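Local structure of xylulose kinase (3I8B) at residues S46-A51 and A90-D95; L68-Q73 and D169-R174; M77-N82 and V86-M91; A99-A104 and A151-E156; M219-A224 and Q231-A236. The protein probably phosphorylates D-xylulose to D-xylulose 5-phosphate at the expense of ATP, as an FGGY-family sugar kinase with a bound magnesium ion. One frame throughout, in Å; residues are numbered along the deposited sequence.

Interaction 1. Residues S46-A51 and A90-D95; sequences SYWWSA and AMLWND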
# COMPACT_ATOMS: atom_id res chain seq x y z
N SER A 46 -2.13 -20.13 -7.54
CA SER A 46 -1.92 -21.48 -6.98
C SER A 46 -0.76 -21.49 -5.99
O SER A 46 -0.80 -22.20 -5.00
CB SER A 46 -1.64 -22.51 -8.08
OG SER A 46 -2.83 -22.87 -8.76
N TYR A 47 0.29 -20.74 -6.28
CA TYR A 47 1.41 -20.66 -5.34
C TYR A 47 1.06 -19.94 -4.04
O TYR A 47 1.65 -20.24 -3.01
CB TYR A 47 2.62 -19.99 -5.98
CG TYR A 47 3.26 -20.85 -7.04
CD1 TYR A 47 4.04 -21.95 -6.69
CD2 TYR A 47 3.09 -20.56 -8.38
CE1 TYR A 47 4.64 -22.74 -7.66
CE2 TYR A 47 3.68 -21.35 -9.37
CZ TYR A 47 4.45 -22.43 -8.99
OH TYR A 47 5.04 -23.22 -9.96
N TRP A 48 0.13 -18.99 -4.09
CA TRP A 48 -0.30 -18.30 -2.88
C TRP A 48 -1.13 -19.24 -2.01
O TRP A 48 -1.04 -19.19 -0.78
CB TRP A 48 -1.15 -17.07 -3.17
CG TRP A 48 -0.50 -16.02 -4.00
CD1 TRP A 48 0.84 -15.76 -4.11
CD2 TRP A 48 -1.18 -15.06 -4.79
NE1 TRP A 48 1.03 -14.69 -4.96
CE2 TRP A 48 -0.19 -14.24 -5.40
CE3 TRP A 48 -2.53 -14.80 -5.07
CZ2 TRP A 48 -0.51 -13.19 -6.26
CZ3 TRP A 48 -2.85 -13.76 -5.93
CH2 TRP A 48 -1.84 -12.97 -6.51
N TRP A 49 -1.95 -20.07 -2.64
CA TRP A 49 -2.71 -21.04 -1.87
C TRP A 49 -1.77 -22.05 -1.19
O TRP A 49 -1.91 -22.35 -0.00
CB TRP A 49 -3.73 -21.78 -2.71
CG TRP A 49 -4.42 -22.81 -1.88
CD1 TRP A 49 -4.31 -24.17 -2.00
CD2 TRP A 49 -5.25 -22.57 -0.74
NE1 TRP A 49 -5.06 -24.79 -1.02
CE2 TRP A 49 -5.64 -23.83 -0.24
CE3 TRP A 49 -5.72 -21.42 -0.11
CZ2 TRP A 49 -6.49 -23.96 0.86
CZ3 TRP A 49 -6.57 -21.55 0.99
CH2 TRP A 49 -6.94 -22.81 1.46
N SER A 50 -0.81 -22.57 -1.95
CA SER A 50 0.14 -23.55 -1.42
C SER A 50 0.98 -22.98 -0.29
O SER A 50 1.22 -23.64 0.72
CB SER A 50 1.03 -24.10 -2.53
OG SER A 50 0.29 -24.92 -3.43
N ALA A 51 1.45 -21.75 -0.47
CA ALA A 51 2.21 -21.06 0.57
C ALA A 51 1.36 -20.86 1.83
O ALA A 51 1.85 -21.07 2.94
CB ALA A 51 2.76 -19.74 0.07
N ALA A 90 -1.65 -13.69 -12.21
CA ALA A 90 -1.94 -12.44 -11.55
C ALA A 90 -0.83 -11.48 -11.89
O ALA A 90 0.34 -11.86 -11.89
CB ALA A 90 -2.07 -12.63 -10.03
N MSE A 91 -1.20 -10.24 -12.18
CA MSE A 91 -0.21 -9.20 -12.46
C MSE A 91 -0.16 -8.26 -11.27
O MSE A 91 -1.18 -7.69 -10.87
CB MSE A 91 -0.57 -8.44 -13.73
CG MSE A 91 -0.78 -9.37 -14.92
SE MSE A 91 -1.45 -8.40 -16.48
CE MSE A 91 0.17 -7.34 -16.87
N LEU A 92 1.03 -8.11 -10.71
CA LEU A 92 1.21 -7.58 -9.38
C LEU A 92 1.54 -6.09 -9.35
O LEU A 92 1.77 -5.47 -10.40
CB LEU A 92 2.29 -8.39 -8.65
CG LEU A 92 2.06 -9.90 -8.63
CD1 LEU A 92 3.08 -10.62 -7.72
CD2 LEU A 92 0.62 -10.22 -8.19
N TRP A 93 1.56 -5.53 -8.14
CA TRP A 93 1.81 -4.10 -7.96
C TRP A 93 3.10 -3.64 -8.65
O TRP A 93 3.20 -2.48 -9.08
CB TRP A 93 1.90 -3.75 -6.47
CG TRP A 93 3.11 -4.36 -5.81
CD1 TRP A 93 3.24 -5.63 -5.36
CD2 TRP A 93 4.37 -3.71 -5.57
NE1 TRP A 93 4.49 -5.83 -4.84
CE2 TRP A 93 5.21 -4.67 -4.95
CE3 TRP A 93 4.87 -2.43 -5.80
CZ2 TRP A 93 6.53 -4.38 -4.56
CZ3 TRP A 93 6.19 -2.14 -5.41
CH2 TRP A 93 7.00 -3.11 -4.80
N ASN A 94 4.07 -4.54 -8.75
CA ASN A 94 5.38 -4.20 -9.31
C ASN A 94 5.59 -4.64 -10.75
O ASN A 94 6.68 -4.49 -11.30
CB ASN A 94 6.53 -4.72 -8.43
CG ASN A 94 6.44 -6.21 -8.15
OD1 ASN A 94 5.48 -6.87 -8.54
ND2 ASN A 94 7.45 -6.76 -7.49
N ASP A 95 4.56 -5.22 -11.36
CA ASP A 95 4.55 -5.42 -12.80
C ASP A 95 4.50 -4.05 -13.47
O ASP A 95 3.71 -3.19 -13.09
CB ASP A 95 3.34 -6.24 -13.24
CG ASP A 95 3.11 -6.18 -14.75
OD1 ASP A 95 3.88 -6.82 -15.48
OD2 ASP A 95 2.14 -5.50 -15.19
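Leu92 O takes two hydrogen bonds, one from Asp95 N at 3.0 Å, which closes a type I beta turn, and a weak one from Lys146 NZ; the turn begins at Leu92 itself, one of the two residues that meet the helix. Across the contact the meeting is wholly apolar and rests on one large side chain. Trp48 reaches from helix 46-58 with the far end of its six-membered ring. Its CZ2 meets Leu92 CD2 at 3.7 Å, and this methyl lies at the ring edge, in the indole plane. Next to it CH2 touches Ala90 CB at 3.5 Å, the methyl approaching the ring obliquely. The indole and the leucine chain run past each other in opposite directions. With CG anti to the carbonyl carbon (chi1 -59°), Trp48 projects from the helix across to the chain at Ala90 and Leu92. Cut back to an alanine, Trp48 would probably leave a gap beside Leu92 CD2 and Ala90 CB, and residues 46-51 would lose their touch with residues 90-95. The indole also meets the ring of His37 at about 50° between planes, and it touches Pro167 at the start of helix 167-175. Val43 of strand 42-43 packs on both Trp48 and Leu92, while that strand pairs antiparallel with strand 90-91, so helix 46-58 rests against a small two-stranded sheet.

Interaction 2. Residues L68-Q73 and D169-R174; sequences LAVGGQ and DWLSWR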
# COMPACT_ATOMS: atom_id res chain seq x y z
N LEU A 68 -10.35 -14.94 11.46
CA LEU A 68 -9.16 -14.82 10.64
C LEU A 68 -9.32 -13.67 9.65
O LEU A 68 -10.43 -13.43 9.14
CB LEU A 68 -8.92 -16.14 9.91
CG LEU A 68 -7.77 -16.27 8.91
CD1 LEU A 68 -7.32 -17.73 8.87
CD2 LEU A 68 -8.13 -15.79 7.49
N ALA A 69 -8.23 -12.95 9.39
CA ALA A 69 -8.20 -11.89 8.38
C ALA A 69 -6.94 -11.99 7.53
O ALA A 69 -5.87 -12.35 8.03
CB ALA A 69 -8.24 -10.51 9.03
N VAL A 70 -7.08 -11.67 6.25
CA VAL A 70 -5.93 -11.69 5.35
C VAL A 70 -5.55 -10.28 4.93
O VAL A 70 -6.35 -9.54 4.37
CB VAL A 70 -6.24 -12.51 4.10
CG1 VAL A 70 -5.03 -12.54 3.18
CG2 VAL A 70 -6.66 -13.91 4.49
N GLY A 71 -4.31 -9.89 5.23
CA GLY A 71 -3.75 -8.67 4.70
C GLY A 71 -2.97 -9.06 3.46
O GLY A 71 -2.26 -10.06 3.48
N GLY A 72 -3.12 -8.30 2.37
CA GLY A 72 -2.53 -8.70 1.11
C GLY A 72 -1.76 -7.60 0.39
O GLY A 72 -2.05 -6.41 0.55
N GLN A 73 -0.79 -8.02 -0.42
CA GLN A 73 -0.16 -7.08 -1.35
C GLN A 73 -1.27 -6.40 -2.16
O GLN A 73 -2.20 -7.07 -2.61
CB GLN A 73 0.84 -7.80 -2.26
CG GLN A 73 0.31 -9.09 -2.87
CD GLN A 73 1.27 -9.68 -3.90
OE1 GLN A 73 1.85 -8.95 -4.70
NE2 GLN A 73 1.43 -11.00 -3.88
N ASP A 169 -8.48 -10.85 -1.30
CA ASP A 169 -9.86 -11.26 -1.54
C ASP A 169 -9.89 -12.74 -1.94
O ASP A 169 -10.71 -13.51 -1.44
CB ASP A 169 -10.50 -10.48 -2.69
CG ASP A 169 -10.36 -8.98 -2.54
OD1 ASP A 169 -10.13 -8.46 -1.42
OD2 ASP A 169 -10.50 -8.30 -3.57
N TRP A 170 -9.00 -13.10 -2.88
CA TRP A 170 -8.99 -14.44 -3.44
C TRP A 170 -8.59 -15.47 -2.38
O TRP A 170 -9.21 -16.53 -2.27
CB TRP A 170 -8.03 -14.53 -4.63
CG TRP A 170 -8.00 -15.87 -5.29
CD1 TRP A 170 -8.89 -16.36 -6.20
CD2 TRP A 170 -7.02 -16.91 -5.08
NE1 TRP A 170 -8.52 -17.64 -6.58
CE2 TRP A 170 -7.38 -18.00 -5.91
CE3 TRP A 170 -5.88 -17.02 -4.29
CZ2 TRP A 170 -6.63 -19.19 -5.97
CZ3 TRP A 170 -5.13 -18.22 -4.34
CH2 TRP A 170 -5.51 -19.27 -5.18
N LEU A 171 -7.55 -15.16 -1.62
CA LEU A 171 -7.14 -16.07 -0.55
C LEU A 171 -8.27 -16.28 0.47
O LEU A 171 -8.49 -17.39 0.93
CB LEU A 171 -5.86 -15.59 0.14
CG LEU A 171 -5.21 -16.60 1.10
CD1 LEU A 171 -4.83 -17.86 0.33
CD2 LEU A 171 -4.00 -16.01 1.80
N SER A 172 -8.99 -15.21 0.81
CA SER A 172 -10.07 -15.32 1.77
C SER A 172 -11.16 -16.25 1.24
O SER A 172 -11.69 -17.08 1.96
CB SER A 172 -10.64 -13.93 2.13
OG SER A 172 -9.66 -13.15 2.80
N TRP A 173 -11.49 -16.09 -0.03
CA TRP A 173 -12.47 -16.92 -0.74
C TRP A 173 -12.07 -18.41 -0.74
O TRP A 173 -12.89 -19.31 -0.49
CB TRP A 173 -12.60 -16.36 -2.16
CG TRP A 173 -13.64 -16.95 -3.03
CD1 TRP A 173 -15.00 -16.84 -2.89
CD2 TRP A 173 -13.41 -17.69 -4.23
NE1 TRP A 173 -15.63 -17.51 -3.93
CE2 TRP A 173 -14.67 -18.04 -4.76
CE3 TRP A 173 -12.26 -18.12 -4.90
CZ2 TRP A 173 -14.81 -18.78 -5.94
CZ3 TRP A 173 -12.40 -18.85 -6.06
CH2 TRP A 173 -13.67 -19.17 -6.58
N ARG A 174 -10.79 -18.68 -0.98
CA ARG A 174 -10.26 -20.05 -0.90
C ARG A 174 -10.31 -20.60 0.55
O ARG A 174 -10.60 -21.78 0.78
CB ARG A 174 -8.82 -20.08 -1.41
CG ARG A 174 -8.66 -19.75 -2.88
CD ARG A 174 -9.50 -20.68 -3.79
NE ARG A 174 -9.36 -22.09 -3.43
CZ ARG A 174 -8.30 -22.84 -3.71
NH1 ARG A 174 -7.27 -22.34 -4.39
NH2 ARG A 174 -8.28 -24.11 -3.33
O HOH W 1 -9.83 -11.63 5.17
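On the helix that brings Leu171 and Ser172 to Val70, the flat groups take no part across the contact: Arg174 CG lies 3.6 Å above one face of the Trp170 indole, over its centre, and Trp170 CZ2 comes in plane to the edge of the Arg174 guanidinium, which also makes a cation-pi contact with Trp49. Toward the strand, the valine divides its methyls between two neighbours. Val70 CG1 meets Leu171 CD2 at 3.9 Å, the two side chains crossing at about a right angle. Val70 CG2, on the other branch, lies 3.5 Å from Ser172 OG. That hydroxyl is gripped twice, giving its proton to His168 O one turn back and accepting from a water at 2.8 Å. The same water accepts from Val70 N at 3.0 Å, bridging strand backbone to helix. Helix 167-175 thus packs on strand 65-72, an inner strand of the five-stranded mixed sheet of order 3-2-1-4-5, the alpha/beta core of the actin-like ATPase fold.

Interaction 3. Residues M77-N82 and V86-M91; sequences MVILDN and VIRDAM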
# COMPACT_ATOMS: atom_id res chain seq x y z
N MSE A 77 -4.02 -8.14 -9.79
CA MSE A 77 -5.22 -8.52 -10.53
C MSE A 77 -5.40 -10.04 -10.61
O MSE A 77 -4.62 -10.72 -11.27
CB MSE A 77 -5.17 -7.95 -11.97
CG MSE A 77 -6.33 -8.41 -12.84
SE MSE A 77 -5.94 -8.47 -14.79
CE MSE A 77 -4.69 -10.00 -14.82
N VAL A 78 -6.44 -10.55 -9.94
CA VAL A 78 -6.84 -11.95 -10.09
C VAL A 78 -8.15 -12.04 -10.89
O VAL A 78 -9.22 -11.60 -10.43
CB VAL A 78 -7.06 -12.65 -8.72
CG1 VAL A 78 -7.45 -14.13 -8.92
CG2 VAL A 78 -5.80 -12.55 -7.85
N ILE A 79 -8.08 -12.62 -12.08
CA ILE A 79 -9.29 -12.80 -12.86
C ILE A 79 -9.73 -14.25 -12.96
O ILE A 79 -8.92 -15.15 -13.23
CB ILE A 79 -9.22 -12.13 -14.26
CG1 ILE A 79 -7.94 -12.54 -15.00
CG2 ILE A 79 -9.29 -10.62 -14.14
CD1 ILE A 79 -7.90 -12.06 -16.49
N LEU A 80 -11.03 -14.46 -12.72
CA LEU A 80 -11.65 -15.78 -12.65
C LEU A 80 -12.68 -15.94 -13.75
O LEU A 80 -13.39 -14.98 -14.09
CB LEU A 80 -12.35 -15.95 -11.31
CG LEU A 80 -11.52 -15.68 -10.06
CD1 LEU A 80 -12.38 -15.81 -8.81
CD2 LEU A 80 -10.35 -16.66 -10.06
N ASP A 81 -12.77 -17.15 -14.29
CA ASP A 81 -13.80 -17.46 -15.28
C ASP A 81 -15.11 -17.91 -14.62
O ASP A 81 -15.22 -17.91 -13.39
CB ASP A 81 -13.29 -18.46 -16.33
CG ASP A 81 -13.01 -19.86 -15.77
OD1 ASP A 81 -13.44 -20.19 -14.64
OD2 ASP A 81 -12.37 -20.66 -16.49
N ASN A 82 -16.10 -18.28 -15.43
CA ASN A 82 -17.40 -18.79 -14.97
C ASN A 82 -17.29 -19.93 -13.97
O ASN A 82 -18.21 -20.16 -13.18
CB ASN A 82 -18.21 -19.33 -16.14
CG ASN A 82 -18.85 -18.25 -16.96
OD1 ASN A 82 -19.29 -18.49 -18.09
ND2 ASN A 82 -18.92 -17.05 -16.40
N VAL A 86 -8.67 -19.48 -12.26
CA VAL A 86 -7.86 -18.31 -12.57
C VAL A 86 -7.54 -18.35 -14.06
O VAL A 86 -7.00 -19.34 -14.55
CB VAL A 86 -6.56 -18.27 -11.73
CG1 VAL A 86 -5.65 -17.15 -12.22
CG2 VAL A 86 -6.91 -18.08 -10.24
N ILE A 87 -7.87 -17.28 -14.78
CA ILE A 87 -7.72 -17.23 -16.23
C ILE A 87 -6.26 -17.17 -16.76
O ILE A 87 -5.92 -17.83 -17.75
CB ILE A 87 -8.55 -16.05 -16.84
CG1 ILE A 87 -10.05 -16.33 -16.67
CG2 ILE A 87 -8.20 -15.86 -18.32
CD1 ILE A 87 -10.96 -15.11 -16.87
N ARG A 88 -5.42 -16.37 -16.11
CA ARG A 88 -4.04 -16.15 -16.53
C ARG A 88 -3.33 -15.64 -15.28
O ARG A 88 -3.98 -15.32 -14.30
CB ARG A 88 -3.95 -15.03 -17.58
CG ARG A 88 -4.12 -13.70 -16.88
CD ARG A 88 -3.58 -12.47 -17.52
NE ARG A 88 -2.46 -12.64 -18.43
CZ ARG A 88 -1.18 -12.48 -18.12
NH1 ARG A 88 -0.28 -12.61 -19.09
NH2 ARG A 88 -0.79 -12.22 -16.88
N ASP A 89 -2.01 -15.51 -15.33
CA ASP A 89 -1.26 -15.11 -14.14
C ASP A 89 -1.69 -13.77 -13.53
O ASP A 89 -2.05 -12.84 -14.24
CB ASP A 89 0.25 -15.07 -14.42
CG ASP A 89 0.89 -16.44 -14.35
OD1 ASP A 89 0.17 -17.45 -14.28
OD2 ASP A 89 2.13 -16.49 -14.35
N ALA A 90 -1.65 -13.69 -12.21
CA ALA A 90 -1.94 -12.44 -11.55
C ALA A 90 -0.83 -11.48 -11.89
O ALA A 90 0.34 -11.86 -11.89
CB ALA A 90 -2.07 -12.63 -10.03
N MSE A 91 -1.20 -10.24 -12.18
CA MSE A 91 -0.21 -9.20 -12.46
C MSE A 91 -0.16 -8.26 -11.27
O MSE A 91 -1.18 -7.69 -10.87
CB MSE A 91 -0.57 -8.44 -13.73
CG MSE A 91 -0.78 -9.37 -14.92
SE MSE A 91 -1.45 -8.40 -16.48
CE MSE A 91 0.17 -7.34 -16.87
O HOH W 2 -5.35 -13.09 -12.76
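Val86 CG2 settles into the hollow between two side chains of strand 78-80, 3.7 Å from Leu80 CD2 and 4.2 Å from Val78 CG1, and Trp170 packs on all three residues. Beyond it the CD1 end of Ile87 lies against the backbone, 3.7 Å from Leu80 C, and its CG1 touches Asp81 N and CB. Ile79 has its CG1 between the backbone N and the carbonyl carbon (chi1 50°), which brings that atom 4.0 Å from Ile87 CB, the two chains crossing at about a right angle, while its CD1 meets Arg88 CG. At the far end Met77 bends at its selenium to push CE into a pocket of Arg88 CD, Asp89 O and Met91 CG, Arg88 CD closest at 3.8 Å. Arg88 NE forms a salt bridge with Glu154, and its NH2 donates to Asp89 O. Were Arg88 replaced by an alanine, Glu154 would probably lose a charged mate, Asp89 O a donor, and Met77 CE part of its cover. The backbones join sparingly: Ile87 N donates to Ile79 O at 2.8 Å, nearly straight at 172°, Met77 N donates to Met91 O, and one water bridges Met77 O, Ile79 N and Arg88 O where the chains stand apart. The result is an irregular turn-back of the chain whose two strands pair with different partners, 78-80 with 163-165 and 90-91 with 42-43.

Interaction 4. Residues A99-A104 and A151-E156; sequences APQAAA and AENEPE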
# COMPACT_ATOMS: atom_id res chain seq x y z
N ALA A 99 2.14 -0.15 -17.85
CA ALA A 99 2.50 1.26 -17.91
C ALA A 99 1.85 2.04 -19.07
O ALA A 99 1.37 3.16 -18.87
CB ALA A 99 4.02 1.42 -17.93
N PRO A 100 1.83 1.46 -20.29
CA PRO A 100 1.18 2.17 -21.40
C PRO A 100 -0.30 2.38 -21.12
O PRO A 100 -0.84 3.45 -21.42
CB PRO A 100 1.36 1.22 -22.58
CG PRO A 100 2.58 0.42 -22.24
CD PRO A 100 2.51 0.24 -20.75
N GLN A 101 -0.94 1.37 -20.53
CA GLN A 101 -2.35 1.46 -20.22
C GLN A 101 -2.63 2.54 -19.16
O GLN A 101 -3.62 3.25 -19.24
CB GLN A 101 -2.90 0.10 -19.80
CG GLN A 101 -3.07 -0.86 -20.98
CD GLN A 101 -1.76 -1.45 -21.47
OE1 GLN A 101 -1.64 -1.86 -22.62
NE2 GLN A 101 -0.77 -1.51 -20.58
N ALA A 102 -1.74 2.68 -18.18
CA ALA A 102 -1.89 3.73 -17.18
C ALA A 102 -1.84 5.10 -17.86
O ALA A 102 -2.68 5.97 -17.59
CB ALA A 102 -0.82 3.60 -16.10
N ALA A 103 -0.87 5.27 -18.75
CA ALA A 103 -0.73 6.51 -19.52
C ALA A 103 -1.98 6.79 -20.35
O ALA A 103 -2.51 7.90 -20.35
CB ALA A 103 0.49 6.45 -20.42
N ALA A 104 -2.45 5.76 -21.06
CA ALA A 104 -3.63 5.89 -21.91
C ALA A 104 -4.90 6.24 -21.13
O ALA A 104 -5.72 7.04 -21.59
CB ALA A 104 -3.82 4.60 -22.72
N ALA A 151 -7.01 -6.70 -21.86
CA ALA A 151 -7.93 -6.45 -22.97
C ALA A 151 -7.13 -6.14 -24.24
O ALA A 151 -7.50 -6.56 -25.34
CB ALA A 151 -8.88 -5.31 -22.66
N GLU A 152 -6.03 -5.43 -24.08
CA GLU A 152 -5.24 -5.02 -25.24
C GLU A 152 -4.40 -6.17 -25.80
O GLU A 152 -4.28 -6.34 -27.01
CB GLU A 152 -4.37 -3.81 -24.90
CG GLU A 152 -3.47 -3.32 -26.04
CD GLU A 152 -4.25 -2.83 -27.26
OE1 GLU A 152 -3.66 -2.81 -28.37
OE2 GLU A 152 -5.44 -2.48 -27.11
N ASN A 153 -3.83 -6.98 -24.91
CA ASN A 153 -2.87 -7.99 -25.33
C ASN A 153 -3.40 -9.41 -25.40
O ASN A 153 -2.82 -10.23 -26.11
CB ASN A 153 -1.64 -7.93 -24.42
CG ASN A 153 -0.87 -6.65 -24.60
OD1 ASN A 153 -0.07 -6.52 -25.52
ND2 ASN A 153 -1.11 -5.68 -23.72
N GLU A 154 -4.46 -9.69 -24.65
CA GLU A 154 -5.03 -11.04 -24.56
C GLU A 154 -6.56 -11.00 -24.60
O GLU A 154 -7.23 -11.35 -23.62
CB GLU A 154 -4.58 -11.74 -23.26
CG GLU A 154 -3.08 -11.73 -23.00
CD GLU A 154 -2.68 -12.60 -21.81
OE1 GLU A 154 -3.57 -12.99 -21.01
OE2 GLU A 154 -1.47 -12.88 -21.65
N PRO A 155 -7.12 -10.55 -25.74
CA PRO A 155 -8.58 -10.41 -25.88
C PRO A 155 -9.39 -11.67 -25.54
O PRO A 155 -10.46 -11.53 -24.93
CB PRO A 155 -8.77 -10.03 -27.35
CG PRO A 155 -7.45 -9.46 -27.79
CD PRO A 155 -6.39 -10.08 -26.93
N GLU A 156 -8.91 -12.85 -25.92
CA GLU A 156 -9.63 -14.10 -25.61
C GLU A 156 -9.79 -14.30 -24.11
O GLU A 156 -10.80 -14.83 -23.65
CB GLU A 156 -8.93 -15.32 -26.22
CG GLU A 156 -8.90 -15.33 -27.74
CD GLU A 156 -8.17 -14.13 -28.31
OE1 GLU A 156 -7.04 -13.81 -27.83
OE2 GLU A 156 -8.72 -13.50 -29.25
O HOH W 3 0.52 -3.22 -23.99
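Gln101 and Glu152 mark the nearest approach of the backbones, their CA atoms 8.7 Å apart, so the start of helix 99-110 and the end of helix 143-153 meet through side chains and a water. Gln101 bends at chi2 (76°) and turns its amide toward the other helix. Its OE1 lies beside the aliphatic part of Glu152, 4.1 Å from CB, with the two side chains crossing at about a right angle. Toward Asn153 the same oxygen remains 4.0 Å from ND2, and the two amide planes are 75° apart. A water spans this separation, donating to Gln101 OE1 at 2.9 Å and accepting from Asn153 ND2 at 3.0 Å. The pair belongs to a group of surface helices of the N-terminal FGGY domain, and the second partner changes direction here: Glu154 is the first residue to leave the helix and also stands at the N-cap position of helix 155-158. Asn153 ND2 turns back to donate to Trp149 O as well, which restrains the rotation of its amide, whereas Gln101 NE2 makes a weak bond to Ser98 O. Gln101 also packs on Ala148 and Trp149. The carboxylate of Glu152 leads away from Gln101, and its side chain touches Ala223 of helix 214-225.

Interaction 5. Residues M219-A224 and Q231-A236; sequences MVLEAA and QSHAEA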
# COMPACT_ATOMS: atom_id res chain seq x y z
N MSE A 219 -14.65 0.97 -19.95
CA MSE A 219 -13.77 1.84 -20.72
C MSE A 219 -12.56 1.09 -21.24
O MSE A 219 -12.10 1.33 -22.36
CB MSE A 219 -13.35 3.04 -19.89
CG MSE A 219 -12.11 3.76 -20.39
SE MSE A 219 -11.65 5.27 -19.20
CE MSE A 219 -13.26 6.37 -19.43
N VAL A 220 -12.03 0.17 -20.43
CA VAL A 220 -10.84 -0.59 -20.85
C VAL A 220 -11.17 -1.87 -21.61
O VAL A 220 -10.33 -2.39 -22.35
CB VAL A 220 -9.87 -0.88 -19.67
CG1 VAL A 220 -9.62 0.40 -18.89
CG2 VAL A 220 -10.42 -1.99 -18.76
N LEU A 221 -12.39 -2.39 -21.44
CA LEU A 221 -12.85 -3.58 -22.15
C LEU A 221 -13.20 -3.26 -23.61
O LEU A 221 -13.24 -4.15 -24.47
CB LEU A 221 -14.07 -4.19 -21.46
CG LEU A 221 -13.81 -4.81 -20.09
CD1 LEU A 221 -15.09 -5.38 -19.46
CD2 LEU A 221 -12.70 -5.89 -20.15
N GLU A 222 -13.46 -1.99 -23.88
CA GLU A 222 -13.91 -1.55 -25.20
C GLU A 222 -12.95 -1.98 -26.29
O GLU A 222 -13.39 -2.36 -27.38
CB GLU A 222 -14.07 -0.02 -25.20
CG GLU A 222 -14.68 0.59 -26.45
CD GLU A 222 -15.32 1.94 -26.13
OE1 GLU A 222 -16.34 1.97 -25.40
OE2 GLU A 222 -14.80 2.96 -26.60
N ALA A 223 -11.65 -1.94 -25.99
CA ALA A 223 -10.62 -2.31 -26.95
C ALA A 223 -10.80 -3.71 -27.49
O ALA A 223 -10.52 -3.97 -28.66
CB ALA A 223 -9.23 -2.17 -26.33
N ALA A 224 -11.25 -4.63 -26.64
CA ALA A 224 -11.42 -6.01 -27.07
C ALA A 224 -12.83 -6.33 -27.58
O ALA A 224 -13.00 -7.21 -28.41
CB ALA A 224 -11.01 -6.99 -25.94
N GLN A 231 -19.82 -2.54 -22.17
CA GLN A 231 -20.78 -2.10 -21.16
C GLN A 231 -21.51 -3.30 -20.51
O GLN A 231 -21.65 -3.37 -19.30
CB GLN A 231 -21.78 -1.11 -21.79
CG GLN A 231 -22.93 -0.66 -20.88
CD GLN A 231 -23.85 0.37 -21.55
OE1 GLN A 231 -23.92 1.53 -21.13
NE2 GLN A 231 -24.56 -0.05 -22.61
N SER A 232 -21.97 -4.23 -21.34
CA SER A 232 -22.68 -5.40 -20.85
C SER A 232 -21.77 -6.26 -19.97
O SER A 232 -22.17 -6.72 -18.90
CB SER A 232 -23.20 -6.23 -22.02
OG SER A 232 -24.01 -5.46 -22.89
N HIS A 233 -20.55 -6.48 -20.43
CA HIS A 233 -19.57 -7.27 -19.69
C HIS A 233 -19.32 -6.65 -18.31
O HIS A 233 -19.40 -7.32 -17.30
CB HIS A 233 -18.26 -7.33 -20.49
CG HIS A 233 -17.35 -8.45 -20.10
ND1 HIS A 233 -17.55 -9.25 -18.98
CD2 HIS A 233 -16.21 -8.91 -20.67
CE1 HIS A 233 -16.59 -10.14 -18.89
NE2 HIS A 233 -15.75 -9.96 -19.90
N ALA A 234 -19.03 -5.35 -18.28
CA ALA A 234 -18.67 -4.68 -17.04
C ALA A 234 -19.81 -4.72 -16.02
O ALA A 234 -19.56 -4.75 -14.81
CB ALA A 234 -18.20 -3.24 -17.30
N GLU A 235 -21.05 -4.73 -16.50
CA GLU A 235 -22.21 -4.92 -15.65
C GLU A 235 -22.30 -6.34 -15.14
O GLU A 235 -22.69 -6.56 -14.00
CB GLU A 235 -23.52 -4.58 -16.38
CG GLU A 235 -23.74 -3.08 -16.56
CD GLU A 235 -23.56 -2.31 -15.25
OE1 GLU A 235 -24.26 -2.62 -14.26
OE2 GLU A 235 -22.73 -1.37 -15.22
N ALA A 236 -21.96 -7.30 -15.98
CA ALA A 236 -22.13 -8.71 -15.61
C ALA A 236 -21.04 -9.22 -14.65
O ALA A 236 -21.25 -10.19 -13.94
CB ALA A 236 -22.18 -9.58 -16.86
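Leu221 and His233 touch where two consecutive helices, 214-225 and 227-236, meet at a sharp change of chain direction. One methyl makes the close part: Leu221 CD1 is 3.9 Å from His233 CB and equally near CG and CD2 of the imidazole, which it approaches obliquely. The two side chains cross at about a right angle. The same methyl lies 4.3 Å from Ala234 CB, so it fits between successive residues of the second helix. To one side the fit gives way: Glu222 comes no nearer than 6.5 Å, and Gln231, exposed to solvent, sets out away from the other helix. The first helix is kinked just past Leu221, where Ala223 N and Ala224 N lack their bonds to the preceding turn, and Ala224 N bonds instead to Leu221 O at 3.0 Å. His233, its CG anti to the backbone N (chi1 -160°), places its ring beside Leu221 CD1, and NE2 donates to Val158 O.

Interactions 1, 2 and 3 form one continuous region, buried at 1 and 2 and partly so at 3. Trp48 CZ3 touches Val78 CG2 at 3.7 Å, and Trp49 CZ3 meets Arg174 CB at 3.6 Å. The region lies near the functional sites: the side chain of Leu92 is about 10 Å from that of Asp274, the predicted proton acceptor, and that of Leu80 is about 4 Å from that of the magnesium ligand Leu192 and about 11 Å from the ion. The Arg88 NE to Glu154 OE1 salt bridge, 2.8 Å, ties interaction 3 to interaction 4. Interaction 5 packs on interaction 4, Ala151 CB lying 3.3 Å from Val220 O; both lie away from the active and magnesium sites.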